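Local structure of conserved hypothetical protein TM0613 (Thermotoga maritima, 1O3U) at residues S104-N107 / R108-I112. The protein is of unknown function but contains an HEPN domain, a helical-bundle module often linked to nucleotide binding or RNA metabolism. Sequence-based numbering, arbitrary orientation.
Sequences SPRN and RYSRI
Arg106 and Ser110 make the one contact here in which a side chain joins the helical hydrogen bonding. Arg106 O accepts two bonds from the same residue: Ser110 N at 2.9 Å and Ser110 OG at 3.0 Å. The donors approach from opposite faces of the carbonyl plane, the hydroxyl being the more steeply tilted, at 35°. The hydroxyl reaches back a full turn because OG lies beside its own backbone N, anti to the carbonyl carbon (chi1 -61°).

The flanking bonds are i to i+4 backbone pairs of a regular alpha-helix: Arg108 N to Ser104 O, Tyr109 N to Pro105 O, and Arg111 N to Asn107 O, all between 2.9 and 3.1 Å. The last has an N-H...O angle of 159°. Pro105, which has no amide hydrogen to donate, sits in the first turn of helix 104-132, where its nitrogen needs no helical acceptor.

Packing is mostly aliphatic carbon against carbonyl oxygen. Arg108 CB lies 3.1 Å from Ser104 O, with CG also close, before the chain bends at chi3 and carries the guanidinium away. Arg111 CB similarly rests 3.2 Å from Asn107 O. Two charged ends find partners beyond the contact: Arg106 NH2 bonds to Leu100 O in the chain just before the helix, and Arg111 forms a salt bridge with Glu115 one turn on.

The chemistry is that of the largely exposed N-terminal turns of a helix in the HEPN bundle, with Ser110 and Arg111 touching Tyr32 of helix 32-54; gripping Arg106 O from two faces holds the serine hydroxyl back against the preceding turn.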
loop_
_atom_site.group_PDB
_atom_site.type_symbol
_atom_site.label_atom_id
_atom_site.label_comp_id
_atom_site.label_asym_id
_atom_site.label_seq_id
_atom_site.Cartn_x
_atom_site.Cartn_y
_atom_site.Cartn_z
ATOM N N SER A 104 -6.357 28.289 -9.265
ATOM C CA SER A 104 -5.928 27.616 -10.500
ATOM C C SER A 104 -4.422 27.372 -10.679
ATOM O O SER A 104 -4.063 26.289 -11.126
ATOM C CB SER A 104 -6.505 28.302 -11.771
ATOM O OG SER A 104 -5.907 29.568 -12.060
ATOM N N PRO A 105 -3.525 28.318 -10.388
ATOM C CA PRO A 105 -2.091 28.033 -10.595
ATOM C C PRO A 105 -1.589 26.824 -9.791
ATOM O O PRO A 105 -0.958 25.902 -10.341
ATOM C CB PRO A 105 -1.404 29.309 -10.111
ATOM C CG PRO A 105 -2.478 30.376 -10.239
ATOM C CD PRO A 105 -3.734 29.669 -9.833
ATOM N N ARG A 106 -1.928 26.795 -8.510
ATOM C CA ARG A 106 -1.486 25.702 -7.644
ATOM C C ARG A 106 -2.156 24.388 -7.977
ATOM O O ARG A 106 -1.505 23.339 -7.999
ATOM C CB ARG A 106 -1.757 26.053 -6.190
ATOM C CG ARG A 106 -1.263 25.025 -5.195
ATOM C CD ARG A 106 -1.301 25.551 -3.749
ATOM N NE ARG A 106 -0.514 26.784 -3.565
ATOM C CZ ARG A 106 -0.558 27.546 -2.467
ATOM N NH1 ARG A 106 -1.330 27.207 -1.439
ATOM N NH2 ARG A 106 0.173 28.647 -2.381
ATOM N N ASN A 107 -3.465 24.433 -8.193
ATOM C CA ASN A 107 -4.226 23.237 -8.503
ATOM C C ASN A 107 -3.842 22.641 -9.837
ATOM O O ASN A 107 -3.823 21.422 -9.974
ATOM C CB ASN A 107 -5.722 23.510 -8.501
ATOM C CG ASN A 107 -6.228 24.034 -7.150
ATOM O OD1 ASN A 107 -5.598 23.818 -6.098
ATOM N ND2 ASN A 107 -7.365 24.740 -7.181
ATOM N N ARG A 108 -3.551 23.493 -10.816
ATOM C CA ARG A 108 -3.099 23.019 -12.103
ATOM C C ARG A 108 -1.768 22.322 -11.977
ATOM O O ARG A 108 -1.612 21.221 -12.503
ATOM C CB ARG A 108 -3.100 24.141 -13.149
ATOM C CG ARG A 108 -4.518 24.348 -13.710
ATOM C CD ARG A 108 -4.690 25.481 -14.724
ATOM N NE ARG A 108 -3.805 25.388 -15.890
ATOM C CZ ARG A 108 -4.007 26.051 -17.031
ATOM N NH1 ARG A 108 -5.082 26.814 -17.194
ATOM N NH2 ARG A 108 -3.146 25.938 -18.025
ATOM N N TYR A 109 -0.832 22.914 -11.249
ATOM C CA TYR A 109 0.487 22.333 -11.033
ATOM C C TYR A 109 0.317 20.981 -10.341
ATOM O O TYR A 109 0.921 20.002 -10.753
ATOM C CB TYR A 109 1.369 23.255 -10.170
ATOM C CG TYR A 109 2.757 22.695 -9.824
ATOM C CD1 TYR A 109 3.924 23.315 -10.283
ATOM C CD2 TYR A 109 2.902 21.561 -9.021
ATOM C CE1 TYR A 109 5.204 22.807 -9.954
ATOM C CE2 TYR A 109 4.164 21.050 -8.693
ATOM C CZ TYR A 109 5.305 21.673 -9.153
ATOM O OH TYR A 109 6.539 21.149 -8.822
ATOM N N SER A 110 -0.529 20.922 -9.315
ATOM C CA SER A 110 -0.699 19.674 -8.537
ATOM C C SER A 110 -1.365 18.563 -9.330
ATOM O O SER A 110 -1.008 17.398 -9.218
ATOM C CB SER A 110 -1.507 19.931 -7.268
ATOM O OG SER A 110 -0.837 20.853 -6.474
ATOM N N ARG A 111 -2.378 18.928 -10.098
ATOM C CA ARG A 111 -3.092 17.989 -10.949
ATOM C C ARG A 111 -2.150 17.375 -11.988
ATOM O O ARG A 111 -2.158 16.183 -12.194
ATOM C CB ARG A 111 -4.269 18.711 -11.613
ATOM C CG ARG A 111 -5.003 17.932 -12.700
ATOM C CD ARG A 111 -5.584 16.676 -12.236
ATOM N NE ARG A 111 -6.057 15.838 -13.333
ATOM C CZ ARG A 111 -7.103 15.022 -13.254
ATOM N NH1 ARG A 111 -7.842 14.967 -12.157
ATOM N NH2 ARG A 111 -7.448 14.313 -14.315
ATOM N N ILE A 112 -1.349 18.200 -12.659
ATOM C CA ILE A 112 -0.402 17.714 -13.653
ATOM C C ILE A 112 0.658 16.805 -13.022
ATOM O O ILE A 112 0.987 15.730 -13.547
ATOM C CB ILE A 112 0.274 18.923 -14.381
ATOM C CG1 ILE A 112 -0.782 19.671 -15.197
ATOM C CG2 ILE A 112 1.386 18.417 -15.263
ATOM C CD1 ILE A 112 -0.378 21.007 -15.715
#